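Long-range contacts in hypothetical protein (Catenulispora acidiphila, PDB 4H3U), which is of unknown function but has a ketosteroid isomerase-like, SnoaL-type fold and may take part in trimethylamine metabolism: residues A[114-119]-A[141-146]; A[29-34]-A[87-92]; A[49-54]-A[125-130]. One frame throughout, in Å; residues are numbered along the deposited sequence.

Contact 1: A[114-119]-A[141-146]; sequences TPFAVP and SSVLAQ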
loop_
_atom_site.group_PDB
_atom_site.type_symbol
_atom_site.label_atom_id
_atom_site.label_comp_id
_atom_site.label_asym_id
_atom_site.label_seq_id
_atom_site.Cartn_x
_atom_site.Cartn_y
_atom_site.Cartn_z
ATOM N N THR A 114 5.951 -11.803 19.516
ATOM C CA THR A 114 6.147 -12.655 18.372
ATOM C C THR A 114 6.598 -11.848 17.145
ATOM O O THR A 114 6.392 -10.641 17.134
ATOM C CB THR A 114 4.855 -13.422 18.060
ATOM O OG1 THR A 114 3.747 -12.538 18.177
ATOM C CG2 THR A 114 4.606 -14.561 19.010
ATOM N N PRO A 115 7.136 -12.525 16.126
ATOM C CA PRO A 115 7.527 -11.872 14.865
ATOM C C PRO A 115 6.295 -11.672 13.961
ATOM O O PRO A 115 5.178 -12.084 14.287
ATOM C CB PRO A 115 8.509 -12.863 14.263
ATOM C CG PRO A 115 7.996 -14.192 14.731
ATOM C CD PRO A 115 7.509 -13.955 16.131
ATOM N N PHE A 116 6.545 -11.038 12.820
ATOM C CA PHE A 116 5.505 -10.764 11.829
ATOM C C PHE A 116 6.045 -10.951 10.406
ATOM O O PHE A 116 7.256 -10.888 10.178
ATOM C CB PHE A 116 4.999 -9.304 11.976
ATOM C CG PHE A 116 6.004 -8.251 11.519
ATOM C CD1 PHE A 116 6.023 -7.807 10.209
ATOM C CD2 PHE A 116 6.944 -7.742 12.403
ATOM C CE1 PHE A 116 6.985 -6.880 9.793
ATOM C CE2 PHE A 116 7.898 -6.825 12.008
ATOM C CZ PHE A 116 7.924 -6.399 10.668
ATOM N N ALA A 117 5.117 -11.114 9.482
ATOM C CA ALA A 117 5.408 -11.074 8.019
ATOM C C ALA A 117 4.127 -10.587 7.361
ATOM O O ALA A 117 3.064 -11.169 7.578
ATOM C CB ALA A 117 5.878 -12.397 7.472
ATOM N N VAL A 118 4.222 -9.524 6.543
ATOM C CA VAL A 118 3.053 -8.971 5.883
ATOM C C VAL A 118 3.365 -8.674 4.421
ATOM O O VAL A 118 4.505 -8.337 4.065
ATOM C CB VAL A 118 2.586 -7.665 6.558
ATOM C CG1 VAL A 118 2.073 -7.917 7.986
ATOM C CG2 VAL A 118 3.658 -6.566 6.581
ATOM N N PRO A 119 2.335 -8.680 3.566
ATOM C CA PRO A 119 2.535 -8.203 2.201
ATOM C C PRO A 119 2.762 -6.677 2.200
ATOM O O PRO A 119 2.132 -5.929 2.938
ATOM C CB PRO A 119 1.228 -8.571 1.491
ATOM C CG PRO A 119 0.209 -8.651 2.585
ATOM C CD PRO A 119 0.957 -9.141 3.792
ATOM N N SER A 141 -1.788 -2.673 11.127
ATOM C CA SER A 141 -2.666 -3.447 12.041
ATOM C C SER A 141 -2.236 -4.904 12.051
ATOM O O SER A 141 -2.206 -5.519 13.115
ATOM C CB SER A 141 -4.133 -3.306 11.536
ATOM O OG SER A 141 -4.576 -1.988 11.747
ATOM N N SER A 142 -1.965 -5.442 10.885
ATOM C CA SER A 142 -1.543 -6.827 10.773
ATOM C C SER A 142 -0.180 -7.025 11.437
ATOM O O SER A 142 0.052 -8.031 12.112
ATOM C CB SER A 142 -1.549 -7.313 9.329
ATOM O OG SER A 142 -1.252 -8.725 9.285
ATOM N N VAL A 143 0.752 -6.111 11.215
ATOM C CA VAL A 143 2.057 -6.172 11.868
ATOM C C VAL A 143 1.892 -6.287 13.393
ATOM O O VAL A 143 2.457 -7.158 14.055
ATOM C CB VAL A 143 2.960 -4.949 11.553
ATOM C CG1 VAL A 143 4.213 -4.930 12.454
ATOM C CG2 VAL A 143 3.373 -4.969 10.072
ATOM N N LEU A 144 1.145 -5.368 13.951
ATOM C CA LEU A 144 0.974 -5.332 15.412
ATOM C C LEU A 144 0.243 -6.567 15.922
ATOM O O LEU A 144 0.614 -7.130 16.969
ATOM C CB LEU A 144 0.273 -4.058 15.845
ATOM C CG LEU A 144 1.012 -2.763 15.500
ATOM C CD1 LEU A 144 0.161 -1.540 15.896
ATOM C CD2 LEU A 144 2.427 -2.707 16.069
ATOM N N ALA A 145 -0.835 -6.970 15.265
ATOM C CA ALA A 145 -1.582 -8.147 15.699
ATOM C C ALA A 145 -0.694 -9.412 15.655
ATOM O O ALA A 145 -0.683 -10.180 16.616
ATOM C CB ALA A 145 -2.836 -8.337 14.854
ATOM N N GLN A 146 0.028 -9.608 14.546
ATOM C CA GLN A 146 0.893 -10.767 14.460
ATOM C C GLN A 146 1.921 -10.768 15.589
ATOM O O GLN A 146 2.372 -11.835 16.003
ATOM C CB GLN A 146 1.589 -10.837 13.102
ATOM C CG GLN A 146 0.686 -11.269 11.981
ATOM C CD GLN A 146 1.504 -11.340 10.714
ATOM O OE1 GLN A 146 2.567 -11.972 10.668
ATOM N NE2 GLN A 146 0.996 -10.755 9.649
#

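Contact 2: A[29-34]-A[87-92]; sequences EIVTAW and VTITKA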
loop_
_atom_site.group_PDB
_atom_site.type_symbol
_atom_site.label_atom_id
_atom_site.label_comp_id
_atom_site.label_asym_id
_atom_site.label_seq_id
_atom_site.Cartn_x
_atom_site.Cartn_y
_atom_site.Cartn_z
ATOM N N GLU A 29 16.748 -5.320 -11.852
ATOM C CA GLU A 29 17.859 -5.419 -10.931
ATOM C C GLU A 29 17.707 -4.452 -9.732
ATOM O O GLU A 29 18.152 -4.785 -8.653
ATOM C CB GLU A 29 19.175 -5.237 -11.706
ATOM C CG GLU A 29 19.384 -6.380 -12.730
ATOM C CD GLU A 29 19.547 -7.780 -12.097
ATOM O OE1 GLU A 29 20.308 -7.952 -11.108
ATOM O OE2 GLU A 29 18.948 -8.753 -12.629
ATOM N N ILE A 30 17.143 -3.263 -9.971
ATOM C CA ILE A 30 16.975 -2.297 -8.896
ATOM C C ILE A 30 16.092 -2.863 -7.778
ATOM O O ILE A 30 16.302 -2.559 -6.593
ATOM C CB ILE A 30 16.444 -0.933 -9.417
ATOM C CG1 ILE A 30 16.535 0.143 -8.340
ATOM C CG2 ILE A 30 15.015 -1.016 -9.907
ATOM C CD1 ILE A 30 17.906 0.397 -7.791
ATOM N N VAL A 31 15.110 -3.693 -8.154
ATOM C CA VAL A 31 14.244 -4.342 -7.177
ATOM C C VAL A 31 15.045 -5.350 -6.346
ATOM O O VAL A 31 14.928 -5.401 -5.120
ATOM C CB VAL A 31 13.042 -4.953 -7.833
ATOM C CG1 VAL A 31 12.189 -5.719 -6.856
ATOM C CG2 VAL A 31 12.209 -3.849 -8.518
ATOM N N THR A 32 15.837 -6.178 -7.026
ATOM C CA THR A 32 16.666 -7.155 -6.321
ATOM C C THR A 32 17.641 -6.427 -5.381
ATOM O O THR A 32 17.841 -6.870 -4.248
ATOM C CB THR A 32 17.392 -8.031 -7.355
ATOM O OG1 THR A 32 16.399 -8.626 -8.180
ATOM C CG2 THR A 32 18.267 -9.060 -6.707
ATOM N N ALA A 33 18.220 -5.312 -5.829
ATOM C CA ALA A 33 19.158 -4.552 -5.029
ATOM C C ALA A 33 18.479 -3.946 -3.803
ATOM O O ALA A 33 19.018 -3.929 -2.705
ATOM C CB ALA A 33 19.842 -3.469 -5.830
ATOM N N TRP A 34 17.274 -3.425 -3.997
ATOM C CA TRP A 34 16.480 -2.830 -2.907
ATOM C C TRP A 34 16.162 -3.886 -1.836
ATOM O O TRP A 34 16.329 -3.633 -0.643
ATOM C CB TRP A 34 15.241 -2.191 -3.530
ATOM C CG TRP A 34 14.171 -1.737 -2.579
ATOM C CD1 TRP A 34 14.010 -0.479 -2.045
ATOM C CD2 TRP A 34 13.035 -2.505 -2.125
ATOM N NE1 TRP A 34 12.882 -0.446 -1.259
ATOM C CE2 TRP A 34 12.245 -1.653 -1.336
ATOM C CE3 TRP A 34 12.579 -3.794 -2.371
ATOM C CZ2 TRP A 34 11.054 -2.065 -0.781
ATOM C CZ3 TRP A 34 11.384 -4.197 -1.826
ATOM C CH2 TRP A 34 10.637 -3.336 -1.035
ATOM N N VAL A 87 13.075 -8.683 3.485
ATOM C CA VAL A 87 12.131 -8.332 2.436
ATOM C C VAL A 87 12.346 -9.266 1.256
ATOM O O VAL A 87 13.445 -9.364 0.772
ATOM C CB VAL A 87 12.324 -6.876 1.972
ATOM C CG1 VAL A 87 11.470 -6.575 0.769
ATOM C CG2 VAL A 87 12.022 -5.913 3.115
ATOM N N THR A 88 11.290 -10.006 0.891
ATOM C CA THR A 88 11.359 -10.946 -0.219
ATOM C C THR A 88 10.441 -10.443 -1.316
ATOM O O THR A 88 9.385 -9.888 -1.071
ATOM C CB THR A 88 10.960 -12.362 0.213
ATOM O OG1 THR A 88 9.633 -12.359 0.682
ATOM C CG2 THR A 88 11.839 -12.849 1.311
ATOM N N ILE A 89 10.848 -10.624 -2.564
ATOM C CA ILE A 89 10.074 -10.191 -3.699
ATOM C C ILE A 89 9.105 -11.269 -4.157
ATOM O O ILE A 89 9.527 -12.385 -4.487
ATOM C CB ILE A 89 11.036 -9.845 -4.847
ATOM C CG1 ILE A 89 12.066 -8.779 -4.420
ATOM C CG2 ILE A 89 10.260 -9.376 -6.080
ATOM C CD1 ILE A 89 11.448 -7.497 -3.881
ATOM N N THR A 90 7.839 -10.921 -4.206
ATOM C CA THR A 90 6.787 -11.773 -4.732
ATOM C C THR A 90 6.715 -11.601 -6.239
ATOM O O THR A 90 6.771 -12.588 -6.990
ATOM C CB THR A 90 5.440 -11.463 -4.089
ATOM O OG1 THR A 90 5.578 -11.559 -2.673
ATOM C CG2 THR A 90 4.382 -12.446 -4.555
ATOM N N LYS A 91 6.607 -10.347 -6.699
ATOM C CA LYS A 91 6.644 -10.031 -8.121
ATOM C C LYS A 91 6.901 -8.546 -8.273
ATOM O O LYS A 91 6.720 -7.808 -7.333
ATOM C CB LYS A 91 5.391 -10.479 -8.856
ATOM C CG LYS A 91 4.172 -9.754 -8.419
ATOM C CD LYS A 91 2.866 -10.157 -9.125
ATOM C CE LYS A 91 2.465 -11.578 -8.812
ATOM N NZ LYS A 91 1.211 -11.902 -9.557
ATOM N N ALA A 92 7.375 -8.138 -9.424
ATOM C CA ALA A 92 7.610 -6.751 -9.674
ATOM C C ALA A 92 7.453 -6.501 -11.153
ATOM O O ALA A 92 7.666 -7.405 -11.956
ATOM C CB ALA A 92 8.982 -6.314 -9.185
#

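Contact 3: A[49-54]-A[125-130]; sequences LFAADG and RTRGEE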
loop_
_atom_site.group_PDB
_atom_site.type_symbol
_atom_site.label_atom_id
_atom_site.label_comp_id
_atom_site.label_asym_id
_atom_site.label_seq_id
_atom_site.Cartn_x
_atom_site.Cartn_y
_atom_site.Cartn_z
ATOM N N LEU A 49 21.350 3.677 -3.431
ATOM C CA LEU A 49 20.464 3.493 -4.573
ATOM C C LEU A 49 19.699 4.743 -4.977
ATOM O O LEU A 49 19.111 4.765 -6.049
ATOM C CB LEU A 49 19.433 2.402 -4.250
ATOM C CG LEU A 49 20.001 1.039 -3.881
ATOM C CD1 LEU A 49 18.891 0.092 -3.482
ATOM C CD2 LEU A 49 20.857 0.471 -5.023
ATOM N N PHE A 50 19.683 5.769 -4.130
ATOM C CA PHE A 50 18.846 6.937 -4.299
ATOM C C PHE A 50 19.564 8.179 -4.792
ATOM O O PHE A 50 20.725 8.437 -4.523
ATOM C CB PHE A 50 18.173 7.284 -2.945
ATOM C CG PHE A 50 17.083 6.315 -2.573
ATOM C CD1 PHE A 50 15.749 6.633 -2.770
ATOM C CD2 PHE A 50 17.398 5.066 -2.037
ATOM C CE1 PHE A 50 14.758 5.735 -2.466
ATOM C CE2 PHE A 50 16.395 4.160 -1.760
ATOM C CZ PHE A 50 15.081 4.494 -1.982
ATOM N N ALA A 51 18.798 8.973 -5.559
ATOM C CA ALA A 51 19.231 10.268 -6.021
ATOM C C ALA A 51 19.538 11.175 -4.846
ATOM O O ALA A 51 19.021 10.987 -3.733
ATOM C CB ALA A 51 18.162 10.909 -6.895
ATOM N N ALA A 52 20.276 12.255 -5.097
ATOM C CA ALA A 52 20.670 13.155 -4.055
ATOM C C ALA A 52 19.477 13.778 -3.350
ATOM O O ALA A 52 19.534 14.035 -2.142
ATOM C CB ALA A 52 21.577 14.242 -4.594
ATOM N N ASP A 53 18.418 14.038 -4.115
ATOM C CA ASP A 53 17.171 14.582 -3.624
ATOM C C ASP A 53 16.055 13.547 -3.615
ATOM O O ASP A 53 14.877 13.874 -3.593
ATOM C CB ASP A 53 16.767 15.831 -4.453
ATOM C CG ASP A 53 16.632 15.553 -5.949
ATOM O OD1 ASP A 53 16.184 16.496 -6.635
ATOM O OD2 ASP A 53 16.960 14.431 -6.437
ATOM N N GLY A 54 16.423 12.282 -3.631
ATOM C CA GLY A 54 15.453 11.214 -3.601
ATOM C C GLY A 54 14.659 11.196 -2.302
ATOM O O GLY A 54 15.175 11.539 -1.249
ATOM N N ARG A 125 9.926 5.325 -8.343
ATOM C CA ARG A 125 10.195 6.075 -9.554
ATOM C C ARG A 125 11.703 6.078 -9.710
ATOM O O ARG A 125 12.429 6.289 -8.746
ATOM C CB ARG A 125 9.656 7.463 -9.510
ATOM C CG ARG A 125 9.740 8.163 -10.849
ATOM C CD ARG A 125 9.055 9.526 -10.835
ATOM N NE ARG A 125 7.692 9.319 -10.357
ATOM C CZ ARG A 125 7.212 9.619 -9.149
ATOM N NH1 ARG A 125 5.972 9.254 -8.872
ATOM N NH2 ARG A 125 7.926 10.276 -8.231
ATOM N N THR A 126 12.166 5.830 -10.931
ATOM C CA THR A 126 13.621 5.691 -11.206
ATOM C C THR A 126 14.071 6.636 -12.317
ATOM O O THR A 126 13.265 7.191 -13.079
ATOM C CB THR A 126 13.971 4.270 -11.669
ATOM O OG1 THR A 126 13.303 3.982 -12.916
ATOM C CG2 THR A 126 13.564 3.281 -10.585
ATOM N N ARG A 127 15.386 6.788 -12.392
ATOM C CA ARG A 127 16.067 7.570 -13.436
ATOM C C ARG A 127 17.313 6.723 -13.721
ATOM O O ARG A 127 18.298 6.755 -12.974
ATOM C CB ARG A 127 16.411 8.971 -12.941
ATOM C CG ARG A 127 17.102 9.905 -13.942
ATOM C CD ARG A 127 17.763 11.051 -13.167
ATOM N NE ARG A 127 16.797 11.842 -12.402
ATOM C CZ ARG A 127 17.077 12.560 -11.310
ATOM N NH1 ARG A 127 18.274 12.499 -10.730
ATOM N NH2 ARG A 127 16.109 13.244 -10.710
ATOM N N GLY A 128 17.271 5.925 -14.785
ATOM C CA GLY A 128 18.351 4.985 -15.035
ATOM C C GLY A 128 18.293 3.997 -13.888
ATOM O O GLY A 128 17.192 3.508 -13.566
ATOM N N GLU A 129 19.447 3.747 -13.241
ATOM C CA GLU A 129 19.520 2.887 -12.083
ATOM C C GLU A 129 19.116 3.558 -10.757
ATOM O O GLU A 129 18.750 2.838 -9.847
ATOM C CB GLU A 129 20.935 2.380 -11.878
ATOM C CG GLU A 129 21.516 1.571 -13.020
ATOM C CD GLU A 129 22.524 0.582 -12.492
ATOM O OE1 GLU A 129 22.319 0.162 -11.361
ATOM O OE2 GLU A 129 23.432 0.118 -13.211
ATOM N N GLU A 130 19.116 4.899 -10.667
ATOM C CA GLU A 130 18.802 5.623 -9.409
ATOM C C GLU A 130 17.314 5.683 -9.121
ATOM O O GLU A 130 16.491 5.877 -9.989
ATOM C CB GLU A 130 19.205 7.113 -9.489
ATOM C CG GLU A 130 20.672 7.444 -9.604
ATOM C CD GLU A 130 20.929 8.884 -9.201
ATOM O OE1 GLU A 130 20.416 9.825 -9.813
ATOM O OE2 GLU A 130 21.711 9.070 -8.281
HETATM O O HOH W 1 20.560 2.859 -7.931
HETATM O O HOH W 2 21.322 12.166 -7.906
HETATM O O HOH W 3 18.119 14.199 -8.734
HETATM O O HOH W 4 15.214 15.845 -8.934
#

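Contact 1: A[114-119]-A[141-146]
The side-chain amide of Q146 docks on the backbone of A117 through both of its polar atoms. OE1 accepts the A117 N-H at 2.9 Å in a fairly straight bond, with the donor tilted from the side-chain carbonyl plane. NE2 gives a hydrogen to A117 O, 3.0 Å away, staying in its own amide plane but meeting that backbone carbonyl from above rather than on a lone pair. These two bonds fix how the amide is turned; in one of two conformers of S142, one helical turn back, NE2 also donates to S142 OG at 3.1 Å. At the Q146 backbone, T114 OG1 donates 2.7 Å to Q146 O, in the carbonyl plane and on a lone pair. Beside this polar seam V143 supplies the apolar contact: CG1, anti to its backbone N (chi1 170°), stands over the centre of the F116 ring, 3.9 Å from the centroid in a CH-pi contact, while CG2 touches both methyls of V118. With a leucine in place of Q146, A117 N and O would probably lose these partners. Further out, Y105 meets F116 edge to face, I109 and Y138 pack on V143, and S139 OG bonds S142 N. The contact lays the C-terminal helix 140-147 nearly antiparallel (160°) on strand 116-119, within the alpha+beta fold of the ketosteroid isomerase-like family.

Contact 2: A[29-34]-A[87-92]
W34, whose backbone N bonds I30 O at 2.9 Å one helical turn back, carries its indole from helix 29-39 across to V87 and I89 of strand 82-95. This is helix-on-sheet packing in a ketosteroid isomerase-like fold, where the N-terminal helix lies against the curved sheet, and no hydrogen bond joins the two segments. The helix axis and that of strand 87-89 run roughly antiparallel, 9.0 Å apart at closest approach, a spacing bridged by apolar side chains.

The indole reaches the strand because CG lies anti to the backbone N (chi1 170°), which swings the six-membered ring outward. Its CZ3 corner touches V87 CG1 at 3.5 Å, with the methyl approaching obliquely and the two side chains crossing at about a right angle. The same corner receives I89 CD1 at 3.9 Å, this time at the ring edge and near its plane. I89 CD1 is thus shared, since V31 CG1 presses on it from a neighbouring position on the helix. Outside the two segments, M120 and T122 of strand 116-127 also pack on W34, W38 meets its ring edge to face, and NE1 makes a weak hydrogen bond to D134 OD2.

The strand does not run straight past the helix. At T90 and K91, which both face E102 on strand 98-109, a classic beta bulge turns the chain, and A92 beyond it points back toward the helix. V31 consequently spans the corner, touching I89 before the bulge and A92 after it: A92 CB lies 4.0 Å from V31 CG1 and 4.1 Å from V31 CG2, a methyl resting against both branches of the valine.

Contact 3: A[49-54]-A[125-130]
L49 O faces the CA of E130 at 3.5 Å in a CA-H...O contact, where the short strand 50-51 passes the hairpin closed by the type II' turn R127-E130; from A51 the chain enters a type I turn that ends at G54. In the hairpin turn R127 N bonds E130 O and E130 N bonds R127 O, while L49 and A51 bond the backbone of I131, so strand 50-51 is joined to the start of strand 130-138.

The carboxylate of E130 leans over A51. OE2 lies 3.6 Å from A51 CA and OE1 3.8 Å from A51 CB, so that it meets A51 through carbon and finds polar partners in R127 and water. CG of E130 is anti to the carbonyl carbon (chi1 -66°), and the chain then runs extended to bring the carboxylate there. R127 bends back at chi3 so that NH1 forms a salt bridge to E130 OE1, 3.5 Å long, with A51 CB lying obliquely to the guanidinium.

Water carries the remaining polar links. One water donates to both L49 O and E129 O. Another accepts from A52 N and donates to E130 OE2. A third gives a hydrogen to D53 OD2 at 2.6 Å and takes one from R127 NH1 at 2.6 Å, in the guanidinium plane at its edge. Since D53 OD2 and R127 NH2 stay 4.5 Å apart, beyond a salt bridge, the attraction between these charges is probably softened by solvent, and R127 is likely to help offset the negative charge of both E130 and D53.

Overall arrangement
The three contacts lie at different parts of one curved sheet. Contacts 2 and 3 touch, their centres 16 Å apart: I30 CD1 comes within 3.3 Å of E129 O, and L49 CD1 packs 3.8 Å from W34 CA, so helix 29-39 sits against the hairpin region. Contacts 1 and 3 use the two ends of strand 116-127, on opposite sides of the chain's centre, with centres about 30 Å apart and nearest atoms about 17 Å apart. Contact 2 lies about 20 Å from contact 1, centre to centre, without touching it. Contact 1 lies nearest the bound ions: the side chain of A117 is about 4 Å from an acetate, probably from the crystallisation liquor, and about 5 Å from a cadmium ion.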